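Local coordinates for axin interactor, dorsalization-associated protein (Danio rerio, PDB 2QZQ) that acts as a ventralizing factor in the embryo, binding axin and disrupting its homodimers so that axin-mediated JNK activation is inhibited, at residues I23-A28 against N135-K140; I32-T37 against T58-T63; I86-K91 against L142-N147; I73-H76 against L80-G83; P55-T58 against Y64-F67. All coordinates share one frame; numbering follows the deposited sequence.

Interaction 1 of 5, residues I23-A28 against N135-K140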
# COMPACT_ATOMS: atom_id res chain seq x y z
N ILE A 23 -9.04 -3.71 2.60
CA ILE A 23 -9.05 -3.70 1.15
C ILE A 23 -10.28 -4.45 0.65
O ILE A 23 -10.57 -5.58 1.10
CB ILE A 23 -7.71 -4.23 0.53
CG1 ILE A 23 -7.72 -4.06 -1.01
CG2 ILE A 23 -7.43 -5.68 0.91
CD1 ILE A 23 -6.37 -4.49 -1.66
N GLY A 24 -11.02 -3.80 -0.24
CA GLY A 24 -12.15 -4.40 -0.93
C GLY A 24 -11.69 -5.14 -2.17
O GLY A 24 -10.93 -4.60 -3.00
N LEU A 25 -12.14 -6.38 -2.30
CA LEU A 25 -11.85 -7.21 -3.46
C LEU A 25 -13.07 -8.11 -3.72
O LEU A 25 -13.69 -8.60 -2.77
CB LEU A 25 -10.58 -8.05 -3.22
CG LEU A 25 -9.23 -7.35 -2.98
CD1 LEU A 25 -8.17 -8.32 -2.39
CD2 LEU A 25 -8.68 -6.73 -4.24
N LYS A 26 -13.44 -8.30 -4.98
CA LYS A 26 -14.63 -9.10 -5.28
C LYS A 26 -14.48 -10.50 -4.68
O LYS A 26 -15.45 -11.11 -4.26
CB LYS A 26 -14.84 -9.20 -6.79
CG LYS A 26 -15.44 -7.96 -7.45
CD LYS A 26 -14.79 -7.63 -8.81
CE LYS A 26 -15.53 -8.22 -10.00
NZ LYS A 26 -15.43 -7.26 -11.18
N ASP A 27 -13.26 -10.98 -4.62
CA ASP A 27 -12.95 -12.34 -4.18
C ASP A 27 -12.08 -12.29 -2.92
O ASP A 27 -11.29 -13.20 -2.69
CB ASP A 27 -12.26 -13.12 -5.31
CG ASP A 27 -11.06 -12.38 -5.89
OD1 ASP A 27 -10.76 -11.24 -5.45
OD2 ASP A 27 -10.40 -12.95 -6.80
N ALA A 28 -12.25 -11.25 -2.09
CA ALA A 28 -11.40 -11.05 -0.89
C ALA A 28 -11.29 -12.32 -0.03
O ALA A 28 -10.20 -12.76 0.29
CB ALA A 28 -11.92 -9.88 -0.02
N ASN A 135 -4.45 -0.94 -15.70
CA ASN A 135 -5.63 -1.72 -16.04
C ASN A 135 -6.44 -1.86 -14.76
O ASN A 135 -5.96 -2.46 -13.81
CB ASN A 135 -5.22 -3.08 -16.59
CG ASN A 135 -4.28 -2.95 -17.80
OD1 ASN A 135 -3.13 -3.39 -17.76
ND2 ASN A 135 -4.76 -2.30 -18.85
N LEU A 136 -7.61 -1.25 -14.73
CA LEU A 136 -8.45 -1.22 -13.51
C LEU A 136 -8.92 -2.62 -13.18
O LEU A 136 -9.40 -3.34 -14.05
CB LEU A 136 -9.65 -0.28 -13.71
CG LEU A 136 -10.52 0.01 -12.47
CD1 LEU A 136 -9.71 0.75 -11.42
CD2 LEU A 136 -11.73 0.87 -12.85
N LEU A 137 -8.79 -3.01 -11.90
CA LEU A 137 -9.23 -4.33 -11.49
C LEU A 137 -10.76 -4.51 -11.59
O LEU A 137 -11.25 -5.52 -12.11
CB LEU A 137 -8.72 -4.63 -10.05
CG LEU A 137 -9.00 -6.03 -9.51
CD1 LEU A 137 -8.24 -7.08 -10.26
CD2 LEU A 137 -8.62 -6.09 -8.03
N THR A 138 -11.51 -3.55 -11.06
CA THR A 138 -12.95 -3.61 -11.03
C THR A 138 -13.53 -2.20 -11.00
O THR A 138 -12.87 -1.26 -10.53
CB THR A 138 -13.48 -4.42 -9.82
OG1 THR A 138 -14.92 -4.50 -9.89
CG2 THR A 138 -13.07 -3.77 -8.48
N LYS A 139 -14.73 -2.05 -11.55
CA LYS A 139 -15.48 -0.80 -11.46
C LYS A 139 -16.36 -0.80 -10.22
O LYS A 139 -16.94 0.23 -9.87
CB LYS A 139 -16.36 -0.59 -12.69
CG LYS A 139 -15.59 -0.11 -13.90
CD LYS A 139 -16.52 0.69 -14.76
CE LYS A 139 -15.82 1.10 -15.98
NZ LYS A 139 -15.42 -0.09 -16.76
N LYS A 140 -16.44 -1.96 -9.54
CA LYS A 140 -17.16 -2.03 -8.27
C LYS A 140 -16.51 -1.13 -7.20
O LYS A 140 -15.29 -0.88 -7.22
CB LYS A 140 -17.27 -3.47 -7.78
CG LYS A 140 -18.20 -4.33 -8.65
CD LYS A 140 -18.25 -5.75 -8.14
CE LYS A 140 -19.45 -6.48 -8.74
NZ LYS A 140 -19.50 -7.91 -8.32
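Lys26 reaches across to Thr138 and Lys140, and its path can be followed atom by atom. CB is directed at 135-140. CG then rests on the aliphatic chain of Lys140, 3.6 Å from Lys140 CD, the two lysines crossing at about a right angle. A bend at chi2 (140°) turns CD of Lys26 onto Thr138, 3.3 Å from Thr138 OG1, and CE continues past the hydroxyl, 3.8 Å from Thr138 OG1, with Lys140 CD a little farther off. At the tip, Lys26 NZ donates to Thr138 OG1 at 3.1 Å. That oxygen also accepts from the amide of its own loop: Lys140 N lies 3.0 Å from Thr138 OG1 with an N-H...O angle of 157°, which defines an ST turn. A chi1 of -177° sets the hydroxyl trans to its own amide, where both donors can reach it. Two N-H groups thus grip a single hydroxyl, one fixing the turn and the other joining it to the 23-28 segment. Lys26 NZ and Lys140 NZ stay 5.0 Å apart, so the like charges probably repel one another mildly here at the surface. On the inner side Leu25 CD2 meets Leu137 CD2 at 3.8 Å, the side chains again roughly perpendicular. Around this apolar pair stands the C2 domain at the C-terminal end of the protein: Leu25 and Leu137 both touch Cys104 of strand 99-109, Leu25 also packs on Phe90 of strand 85-94, and Leu137 is backbone-bonded to Leu122 of strand 116-124, while 23-28 itself leaves the end of strand 15-24.

Interaction 2 of 5, residues I32-T37 against T58-T63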
# COMPACT_ATOMS: atom_id res chain seq x y z
N ILE A 32 -5.85 -16.41 0.08
CA ILE A 32 -5.16 -17.14 1.13
C ILE A 32 -3.90 -16.42 1.60
O ILE A 32 -3.06 -16.01 0.79
CB ILE A 32 -4.78 -18.60 0.64
CG1 ILE A 32 -6.02 -19.35 0.10
CG2 ILE A 32 -4.09 -19.36 1.77
CD1 ILE A 32 -7.21 -19.45 1.08
N ASP A 33 -3.78 -16.25 2.92
CA ASP A 33 -2.62 -15.61 3.56
C ASP A 33 -2.32 -14.25 2.92
O ASP A 33 -1.20 -14.00 2.46
CB ASP A 33 -1.39 -16.53 3.50
CG ASP A 33 -1.57 -17.80 4.31
OD1 ASP A 33 -2.47 -17.84 5.17
OD2 ASP A 33 -0.81 -18.75 4.08
N PRO A 34 -3.33 -13.39 2.89
CA PRO A 34 -3.15 -12.10 2.20
C PRO A 34 -2.25 -11.13 2.98
O PRO A 34 -2.30 -11.07 4.22
CB PRO A 34 -4.57 -11.55 2.11
CG PRO A 34 -5.28 -12.13 3.30
CD PRO A 34 -4.68 -13.54 3.47
N TYR A 35 -1.45 -10.37 2.25
CA TYR A 35 -0.69 -9.28 2.87
C TYR A 35 -0.40 -8.18 1.87
O TYR A 35 -0.71 -8.30 0.69
CB TYR A 35 0.60 -9.78 3.54
CG TYR A 35 1.66 -10.27 2.59
CD1 TYR A 35 1.64 -11.59 2.10
CD2 TYR A 35 2.70 -9.43 2.18
CE1 TYR A 35 2.63 -12.05 1.22
CE2 TYR A 35 3.69 -9.87 1.30
CZ TYR A 35 3.66 -11.20 0.84
OH TYR A 35 4.64 -11.64 -0.03
N ILE A 36 0.17 -7.09 2.36
CA ILE A 36 0.48 -5.95 1.49
C ILE A 36 1.93 -5.54 1.63
O ILE A 36 2.46 -5.47 2.74
CB ILE A 36 -0.47 -4.75 1.77
CG1 ILE A 36 -1.89 -5.12 1.30
CG2 ILE A 36 0.02 -3.41 1.05
CD1 ILE A 36 -2.97 -4.03 1.64
N THR A 37 2.55 -5.27 0.48
CA THR A 37 3.88 -4.73 0.40
C THR A 37 3.75 -3.26 0.08
O THR A 37 3.10 -2.88 -0.92
CB THR A 37 4.70 -5.42 -0.68
OG1 THR A 37 4.89 -6.78 -0.32
CG2 THR A 37 6.10 -4.77 -0.85
N THR A 58 -5.78 -11.83 8.85
CA THR A 58 -6.60 -13.01 9.14
C THR A 58 -8.08 -12.67 9.17
O THR A 58 -8.93 -13.56 9.08
CB THR A 58 -6.16 -13.67 10.49
OG1 THR A 58 -6.17 -12.68 11.53
CG2 THR A 58 -4.73 -14.20 10.36
N ARG A 59 -8.40 -11.39 9.29
CA ARG A 59 -9.78 -10.97 9.39
C ARG A 59 -10.37 -10.81 7.98
O ARG A 59 -10.27 -9.74 7.38
CB ARG A 59 -9.92 -9.69 10.23
CG ARG A 59 -9.38 -9.81 11.68
CD ARG A 59 -9.05 -8.41 12.27
NE ARG A 59 -10.21 -7.52 12.15
CZ ARG A 59 -10.13 -6.20 12.01
NH1 ARG A 59 -8.94 -5.59 11.94
NH2 ARG A 59 -11.25 -5.50 11.92
N LYS A 60 -10.98 -11.88 7.48
CA LYS A 60 -11.48 -11.95 6.09
C LYS A 60 -13.00 -11.98 6.08
O LYS A 60 -13.62 -12.60 6.96
CB LYS A 60 -10.92 -13.18 5.35
CG LYS A 60 -9.37 -13.31 5.32
CD LYS A 60 -8.92 -14.20 4.16
CE LYS A 60 -9.61 -15.59 4.16
NZ LYS A 60 -8.86 -16.54 3.29
N GLU A 61 -13.58 -11.28 5.12
CA GLU A 61 -15.01 -11.28 4.87
C GLU A 61 -15.11 -11.63 3.39
O GLU A 61 -14.07 -11.79 2.73
CB GLU A 61 -15.65 -9.90 5.12
CG GLU A 61 -15.45 -9.31 6.52
CD GLU A 61 -16.18 -7.96 6.77
OE1 GLU A 61 -16.50 -7.18 5.83
OE2 GLU A 61 -16.42 -7.67 7.97
N ASP A 62 -16.32 -11.74 2.87
CA ASP A 62 -16.54 -12.06 1.47
C ASP A 62 -15.82 -11.07 0.54
O ASP A 62 -15.11 -11.48 -0.40
CB ASP A 62 -18.04 -12.02 1.15
CG ASP A 62 -18.84 -13.15 1.81
OD1 ASP A 62 -18.29 -13.96 2.60
OD2 ASP A 62 -20.05 -13.22 1.50
N THR A 63 -15.99 -9.77 0.79
CA THR A 63 -15.45 -8.76 -0.13
C THR A 63 -14.45 -7.78 0.52
O THR A 63 -13.97 -6.86 -0.14
CB THR A 63 -16.56 -7.98 -0.86
OG1 THR A 63 -17.33 -7.25 0.11
CG2 THR A 63 -17.49 -8.91 -1.59
O HOH W 1 -6.25 -17.10 4.37
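Lys60 approaches the five-membered ring of Pro34 rather than an aromatic one, its CD standing 4.3 Å from Pro34 CG. The flat ring nearby, that of Tyr35, takes no part in this approach: Asp33 O lies in plane at its edge, and its side chain touches Thr54 and Lys91. Past Pro34 the lysine chain is mostly extended but bends at chi3 (-54°), and NZ passes 4.0 Å from the Ile32 CD1 methyl, a loose van der Waals approach of a charged group to a hydrocarbon, the two side chains running at a slant to each other. The polar end is held by backbone and water. Its strongest partner is Cys31 O, just before the 32-37 segment, with a weak additional bond to Gly29 O. Water 1 accepts from Lys60 NZ at 2.9 Å and from Asp33 N at 3.0 Å, so one solvent molecule links the ammonium group to the backbone where the chain turns a corner at Asp33. In the C2 sandwich this corner leads into strand 34-41, which pairs with strand 85-94, whereas the short, weakly bonded strand 59-60 pairs at the margin with strand 64-72; Lys60 therefore spans two parts of the fold that are not hydrogen-bonded neighbours. Both segments lie in a region that, by similarity, is probably involved in binding axin. The nearest opposite charge across the contact, Asp33 OD1, is 6.8 Å from Lys60 NZ, too far for a salt bridge, although its field may modestly favour the ammonium group. Deeper in, Pro34 is packed against Ile65 and Phe90, and Pro34 also shares a backbone bond with Ala57.

Interaction 3 of 5, residues I86-K91 against L142-N147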
# COMPACT_ATOMS: atom_id res chain seq x y z
N ILE A 86 3.94 6.26 -3.40
CA ILE A 86 3.85 5.15 -2.46
C ILE A 86 2.95 4.06 -3.10
O ILE A 86 1.79 4.34 -3.47
CB ILE A 86 3.25 5.61 -1.11
CG1 ILE A 86 3.97 6.88 -0.58
CG2 ILE A 86 3.36 4.49 -0.03
CD1 ILE A 86 3.34 7.42 0.69
N PHE A 87 3.48 2.85 -3.19
CA PHE A 87 2.76 1.69 -3.74
C PHE A 87 2.29 0.74 -2.66
O PHE A 87 2.96 0.59 -1.64
CB PHE A 87 3.69 0.92 -4.68
CG PHE A 87 3.79 1.52 -6.03
CD1 PHE A 87 3.00 1.04 -7.06
CD2 PHE A 87 4.65 2.59 -6.28
CE1 PHE A 87 3.08 1.64 -8.37
CE2 PHE A 87 4.73 3.18 -7.54
CZ PHE A 87 3.93 2.69 -8.58
N PHE A 88 1.14 0.11 -2.89
CA PHE A 88 0.56 -0.87 -2.01
C PHE A 88 0.24 -2.02 -2.93
O PHE A 88 -0.58 -1.86 -3.83
CB PHE A 88 -0.74 -0.35 -1.37
CG PHE A 88 -0.58 0.99 -0.72
CD1 PHE A 88 -0.28 1.09 0.63
CD2 PHE A 88 -0.63 2.15 -1.49
CE1 PHE A 88 -0.08 2.35 1.23
CE2 PHE A 88 -0.45 3.39 -0.90
CZ PHE A 88 -0.15 3.49 0.45
N GLU A 89 0.95 -3.13 -2.75
CA GLU A 89 0.76 -4.33 -3.58
C GLU A 89 0.13 -5.40 -2.71
O GLU A 89 0.70 -5.75 -1.70
CB GLU A 89 2.08 -4.86 -4.10
CG GLU A 89 2.78 -3.94 -5.10
CD GLU A 89 4.11 -4.50 -5.52
OE1 GLU A 89 5.08 -4.38 -4.73
OE2 GLU A 89 4.18 -5.07 -6.62
N PHE A 90 -1.04 -5.88 -3.12
CA PHE A 90 -1.75 -6.91 -2.40
C PHE A 90 -1.27 -8.26 -2.91
O PHE A 90 -1.34 -8.55 -4.11
CB PHE A 90 -3.24 -6.76 -2.60
CG PHE A 90 -4.06 -7.85 -1.94
CD1 PHE A 90 -4.52 -7.68 -0.65
CD2 PHE A 90 -4.33 -9.04 -2.62
CE1 PHE A 90 -5.28 -8.71 -0.05
CE2 PHE A 90 -5.06 -10.04 -2.04
CZ PHE A 90 -5.55 -9.87 -0.75
N LYS A 91 -0.75 -9.07 -1.98
CA LYS A 91 -0.17 -10.36 -2.31
C LYS A 91 -0.87 -11.47 -1.55
O LYS A 91 -1.40 -11.25 -0.45
CB LYS A 91 1.31 -10.34 -1.97
CG LYS A 91 2.13 -9.39 -2.90
CD LYS A 91 3.57 -9.37 -2.53
CE LYS A 91 4.34 -8.31 -3.29
NZ LYS A 91 5.73 -8.22 -2.75
N LEU A 142 -14.99 -1.23 -4.60
CA LEU A 142 -14.13 -2.02 -3.74
C LEU A 142 -12.73 -1.44 -3.85
O LEU A 142 -12.07 -1.57 -4.90
CB LEU A 142 -14.16 -3.50 -4.18
CG LEU A 142 -15.53 -4.16 -4.01
CD1 LEU A 142 -15.57 -5.52 -4.77
CD2 LEU A 142 -15.85 -4.35 -2.51
N TYR A 143 -12.32 -0.78 -2.78
CA TYR A 143 -11.11 0.06 -2.75
C TYR A 143 -10.16 -0.37 -1.65
O TYR A 143 -10.53 -1.11 -0.73
CB TYR A 143 -11.52 1.51 -2.45
CG TYR A 143 -12.39 2.17 -3.51
CD1 TYR A 143 -11.82 2.66 -4.68
CD2 TYR A 143 -13.76 2.38 -3.29
CE1 TYR A 143 -12.58 3.28 -5.65
CE2 TYR A 143 -14.55 3.00 -4.26
CZ TYR A 143 -13.94 3.45 -5.44
OH TYR A 143 -14.66 4.09 -6.40
N LEU A 144 -8.95 0.16 -1.70
CA LEU A 144 -8.06 0.15 -0.54
C LEU A 144 -8.40 1.37 0.33
O LEU A 144 -8.39 2.51 -0.16
CB LEU A 144 -6.60 0.21 -1.00
CG LEU A 144 -5.52 0.27 0.08
CD1 LEU A 144 -5.45 -1.04 0.92
CD2 LEU A 144 -4.17 0.62 -0.55
N HIS A 145 -8.70 1.13 1.61
CA HIS A 145 -9.08 2.20 2.55
C HIS A 145 -7.93 2.44 3.48
O HIS A 145 -7.49 1.51 4.18
CB HIS A 145 -10.26 1.77 3.40
CG HIS A 145 -11.56 1.72 2.66
ND1 HIS A 145 -11.86 0.74 1.73
CD2 HIS A 145 -12.66 2.50 2.74
CE1 HIS A 145 -13.08 0.94 1.26
NE2 HIS A 145 -13.58 1.99 1.86
N LEU A 146 -7.41 3.68 3.45
CA LEU A 146 -6.31 4.11 4.31
C LEU A 146 -6.71 5.29 5.19
O LEU A 146 -7.68 6.02 4.89
CB LEU A 146 -5.08 4.54 3.49
CG LEU A 146 -4.55 3.65 2.36
CD1 LEU A 146 -3.46 4.37 1.57
CD2 LEU A 146 -4.06 2.34 2.95
N ASN A 147 -5.95 5.47 6.27
CA ASN A 147 -5.98 6.73 7.05
C ASN A 147 -4.58 7.28 7.11
O ASN A 147 -3.64 6.55 7.45
CB ASN A 147 -6.56 6.52 8.47
CG ASN A 147 -6.84 7.85 9.19
OD1 ASN A 147 -7.45 8.73 8.63
ND2 ASN A 147 -6.37 7.97 10.42
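Phe88 points its ring across the interior toward Leu144 and Leu146, which are two residues apart in sequence and so on the same face of strand 144-151. Their methyl groups lie on the same side of the ring plane but at different ends of the ring. Leu144 crosses Phe88 at about a right angle and sets CD2 against the root of the ring, 3.6 Å from Phe88 CG and 3.7 Å from Phe88 CB. The Leu146 side chain runs opposite to that of Phe88, and its CD1 reaches the far end of the ring, 3.6 Å from Phe88 CZ. Both approaches are oblique. The leucines use different first torsions to get there: Leu144 holds CG trans to its amide nitrogen (chi1 177°), whereas Leu146 has CG beside its amide nitrogen and trans to the carbonyl carbon (chi1 -48°). The nearest CA atoms, those of Phe88 and Leu144, are 8.8 Å apart, a spacing too wide for strand pairing and in keeping with residues facing each other across the two layers of a C2 beta sandwich. Leu18 also touches Phe88, and Ile118 and Ile120 back Leu146. Replacing Phe88 with an alanine would probably open a gap between the layers, leaving Leu144 CD2 and Leu146 CD1 without their shared partner. With buried hydrocarbon on both sides and only carbon-to-carbon contacts, methyls against the ring and CB of Phe88, the attraction here rests on dispersion and the exclusion of water, and so depends on close fit.

Interaction 4 of 5, residues I73-H76 against L80-G83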
# COMPACT_ATOMS: atom_id res chain seq x y z
N ILE A 73 6.21 5.39 6.94
CA ILE A 73 6.96 5.73 5.73
C ILE A 73 8.37 6.18 6.10
O ILE A 73 8.55 7.12 6.90
CB ILE A 73 6.18 6.79 4.89
CG1 ILE A 73 4.86 6.17 4.41
CG2 ILE A 73 6.99 7.25 3.67
CD1 ILE A 73 5.04 4.89 3.60
N GLN A 74 9.36 5.51 5.53
CA GLN A 74 10.75 5.57 5.98
C GLN A 74 11.55 6.71 5.37
O GLN A 74 12.71 6.55 5.00
CB GLN A 74 11.43 4.22 5.72
CG GLN A 74 10.80 3.09 6.53
CD GLN A 74 11.04 3.26 8.02
OE1 GLN A 74 12.19 3.34 8.46
NE2 GLN A 74 9.97 3.31 8.80
N ARG A 75 10.92 7.87 5.27
CA ARG A 75 11.65 9.09 4.96
C ARG A 75 10.79 10.29 5.33
O ARG A 75 9.58 10.30 5.08
CB ARG A 75 12.07 9.17 3.48
CG ARG A 75 13.25 10.12 3.25
CD ARG A 75 13.50 10.43 1.76
NE ARG A 75 14.21 9.34 1.09
CZ ARG A 75 14.79 9.42 -0.11
NH1 ARG A 75 14.77 10.56 -0.79
NH2 ARG A 75 15.41 8.36 -0.62
N HIS A 76 11.42 11.29 5.93
CA HIS A 76 10.73 12.58 6.16
C HIS A 76 10.21 13.12 4.84
O HIS A 76 10.91 13.13 3.83
CB HIS A 76 11.67 13.57 6.89
CG HIS A 76 12.07 13.09 8.26
ND1 HIS A 76 13.15 12.26 8.46
CD2 HIS A 76 11.51 13.29 9.47
CE1 HIS A 76 13.25 11.98 9.75
NE2 HIS A 76 12.26 12.59 10.39
N LEU A 80 11.57 13.61 0.22
CA LEU A 80 11.12 12.84 -0.93
C LEU A 80 11.10 13.71 -2.20
O LEU A 80 10.69 14.89 -2.14
CB LEU A 80 9.75 12.18 -0.66
CG LEU A 80 9.77 10.98 0.31
CD1 LEU A 80 8.39 10.65 0.83
CD2 LEU A 80 10.42 9.72 -0.32
N PRO A 81 11.57 13.14 -3.33
CA PRO A 81 11.58 13.88 -4.60
C PRO A 81 10.16 14.04 -5.15
O PRO A 81 9.28 13.23 -4.84
CB PRO A 81 12.44 13.01 -5.52
CG PRO A 81 12.34 11.62 -4.96
CD PRO A 81 12.11 11.77 -3.47
N LYS A 82 9.92 15.10 -5.94
CA LYS A 82 8.56 15.44 -6.37
C LYS A 82 7.77 14.35 -7.13
O LYS A 82 6.53 14.26 -7.00
CB LYS A 82 8.54 16.78 -7.12
CG LYS A 82 8.56 17.86 -6.17
N GLY A 83 8.45 13.52 -7.90
CA GLY A 83 7.74 12.45 -8.62
C GLY A 83 7.64 11.11 -7.89
O GLY A 83 7.33 10.09 -8.51
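Arg75 and Leu80 supply most of the contact, and it is aliphatic in kind. Leu80 CD2 lies 3.8 Å from Arg75 CD and 4.1 Å from Arg75 NE, so that the leucine methyl sits over one face of the guanidinium group. Pro81 adds a smaller patch, with its CD 4.0 Å from Arg75 NH1 in an oblique approach. The bend of the arginine chain at chi3 (-79°) brings the planar group round to these two side chains. This loop, between strands 64-72 and 85-94 of the C2 sandwich, carries the chain from one layer to the other, and the Arg75 and Leu80 CA atoms come within 7.0 Å of each other as it folds back on itself. Polar interactions lie beside the apolar ones: Arg75 NH2 donates to Leu48 O and Arg75 NH1 to Lys79 O, two carbonyls that hold the guanidinium and restrict its rotation while a hydrocarbon covers one face. Between the backbones, His76 O and Leu80 N approach to 3.7 Å without bonding. Leu80 also touches Val40 of strand 34-41.

Interaction 5 of 5, residues P55-T58 against Y64-F67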
# COMPACT_ATOMS: atom_id res chain seq x y z
N PRO A 55 2.26 -7.92 8.17
CA PRO A 55 1.95 -9.31 8.52
C PRO A 55 0.75 -9.76 7.70
O PRO A 55 -0.00 -8.93 7.16
CB PRO A 55 1.52 -9.23 9.98
CG PRO A 55 2.09 -7.94 10.51
CD PRO A 55 2.17 -7.00 9.33
N VAL A 56 0.56 -11.08 7.64
CA VAL A 56 -0.63 -11.67 7.04
C VAL A 56 -1.90 -11.27 7.79
O VAL A 56 -1.96 -11.29 9.02
CB VAL A 56 -0.48 -13.21 6.90
CG1 VAL A 56 -1.83 -13.91 6.64
CG2 VAL A 56 0.48 -13.52 5.79
N ALA A 57 -2.92 -10.89 7.03
CA ALA A 57 -4.19 -10.49 7.59
C ALA A 57 -5.08 -11.73 7.72
O ALA A 57 -5.15 -12.56 6.80
CB ALA A 57 -4.86 -9.44 6.70
N THR A 58 -5.78 -11.83 8.85
CA THR A 58 -6.60 -13.01 9.14
C THR A 58 -8.08 -12.67 9.17
O THR A 58 -8.93 -13.56 9.08
CB THR A 58 -6.16 -13.67 10.49
OG1 THR A 58 -6.17 -12.68 11.53
CG2 THR A 58 -4.73 -14.20 10.36
N TYR A 64 -14.09 -8.01 1.78
CA TYR A 64 -13.06 -7.23 2.45
C TYR A 64 -12.09 -8.07 3.25
O TYR A 64 -12.46 -9.08 3.83
CB TYR A 64 -13.66 -6.13 3.36
CG TYR A 64 -14.28 -5.00 2.60
CD1 TYR A 64 -13.51 -3.92 2.19
CD2 TYR A 64 -15.63 -5.05 2.23
CE1 TYR A 64 -14.08 -2.89 1.43
CE2 TYR A 64 -16.21 -4.02 1.47
CZ TYR A 64 -15.43 -2.94 1.10
OH TYR A 64 -15.99 -1.94 0.36
N ILE A 65 -10.84 -7.64 3.25
CA ILE A 65 -9.85 -8.15 4.18
C ILE A 65 -9.47 -6.97 5.04
O ILE A 65 -9.05 -5.93 4.52
CB ILE A 65 -8.63 -8.72 3.43
CG1 ILE A 65 -9.04 -10.02 2.72
CG2 ILE A 65 -7.45 -9.02 4.39
CD1 ILE A 65 -8.29 -10.24 1.44
N HIS A 66 -9.65 -7.13 6.35
CA HIS A 66 -9.30 -6.10 7.33
C HIS A 66 -7.86 -6.29 7.82
O HIS A 66 -7.46 -7.41 8.16
CB HIS A 66 -10.31 -6.10 8.48
CG HIS A 66 -11.71 -5.81 8.02
ND1 HIS A 66 -12.55 -6.77 7.51
CD2 HIS A 66 -12.37 -4.64 7.91
CE1 HIS A 66 -13.67 -6.21 7.12
NE2 HIS A 66 -13.59 -4.92 7.35
N PHE A 67 -7.10 -5.20 7.80
CA PHE A 67 -5.70 -5.18 8.19
C PHE A 67 -5.51 -4.45 9.52
O PHE A 67 -4.90 -5.01 10.45
CB PHE A 67 -4.85 -4.46 7.12
CG PHE A 67 -4.47 -5.35 5.95
CD1 PHE A 67 -3.24 -6.00 5.91
CD2 PHE A 67 -5.38 -5.56 4.91
CE1 PHE A 67 -2.91 -6.84 4.83
CE2 PHE A 67 -5.07 -6.41 3.83
CZ PHE A 67 -3.83 -7.04 3.79
O HOH W 2 -6.34 -9.11 9.99
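Pro55 opens the contact through its carbonyl: Pro55 O lies obliquely to the Phe67 ring, 4.3 Å from Phe67 CE1. Farther along, Ala57 is the centre of the arrangement, its methyl directed at 64-67. Ala57 CB stands over the middle of the Phe67 ring, 3.8 Å from the centroid and 12° off the ring normal, a CH-pi contact on the face. The same methyl meets the beta branch of Ile65, where the Ala57 CB to Ile65 CG2 distance of 3.5 Å is tighter than usual van der Waals contact. Ile65 keeps CG2 trans to its amide nitrogen (chi1 -70° for the other branch), which brings this methyl to Ala57. The carbonyl of the intervening residue also borders the group, with His66 O 3.6 Å from Ala57 CB. At Thr58, water 2 accepts from the backbone, 3.0 Å from Thr58 N, and donates to His66 O at 2.7 Å, bridging the two segments. In the C2 sandwich the 55-58 loop runs beside strand 64-72, while Phe67 packs on Ile20, Ile23, Ile36 and Thr54. An alanine in place of Phe67 would probably deprive Ala57 CB of its aromatic face and leave a void toward Ile20 and Ile36. The chemistry is of two sorts: the Ala57 methyl is closely fitted against both the ring face and Ile65 CG2, a contact of dispersion, while the water joins Thr58 N and His66 O, which do not bond each other directly.

Overall arrangement
From the N terminus, interaction 1 opens first at 23-28 and closes only at 135-140, enclosing interactions 2, 5 and 4. Interaction 2 (32-37 with 58-63) begins next; interaction 5 (55-58 with 64-67) starts before it closes, the two sharing Thr58 with centres 4 Å apart. Interaction 4 then closes a short loop at 73-83, about 28 Å from interaction 1 (centre to centre) and on the other side of the chain's centre. Interaction 3 starts at 86-91 and ends at 142-147, so it crosses interaction 1. It joins the two layers of the sandwich near its middle, whereas 1, 2 and 5 gather loops at one end.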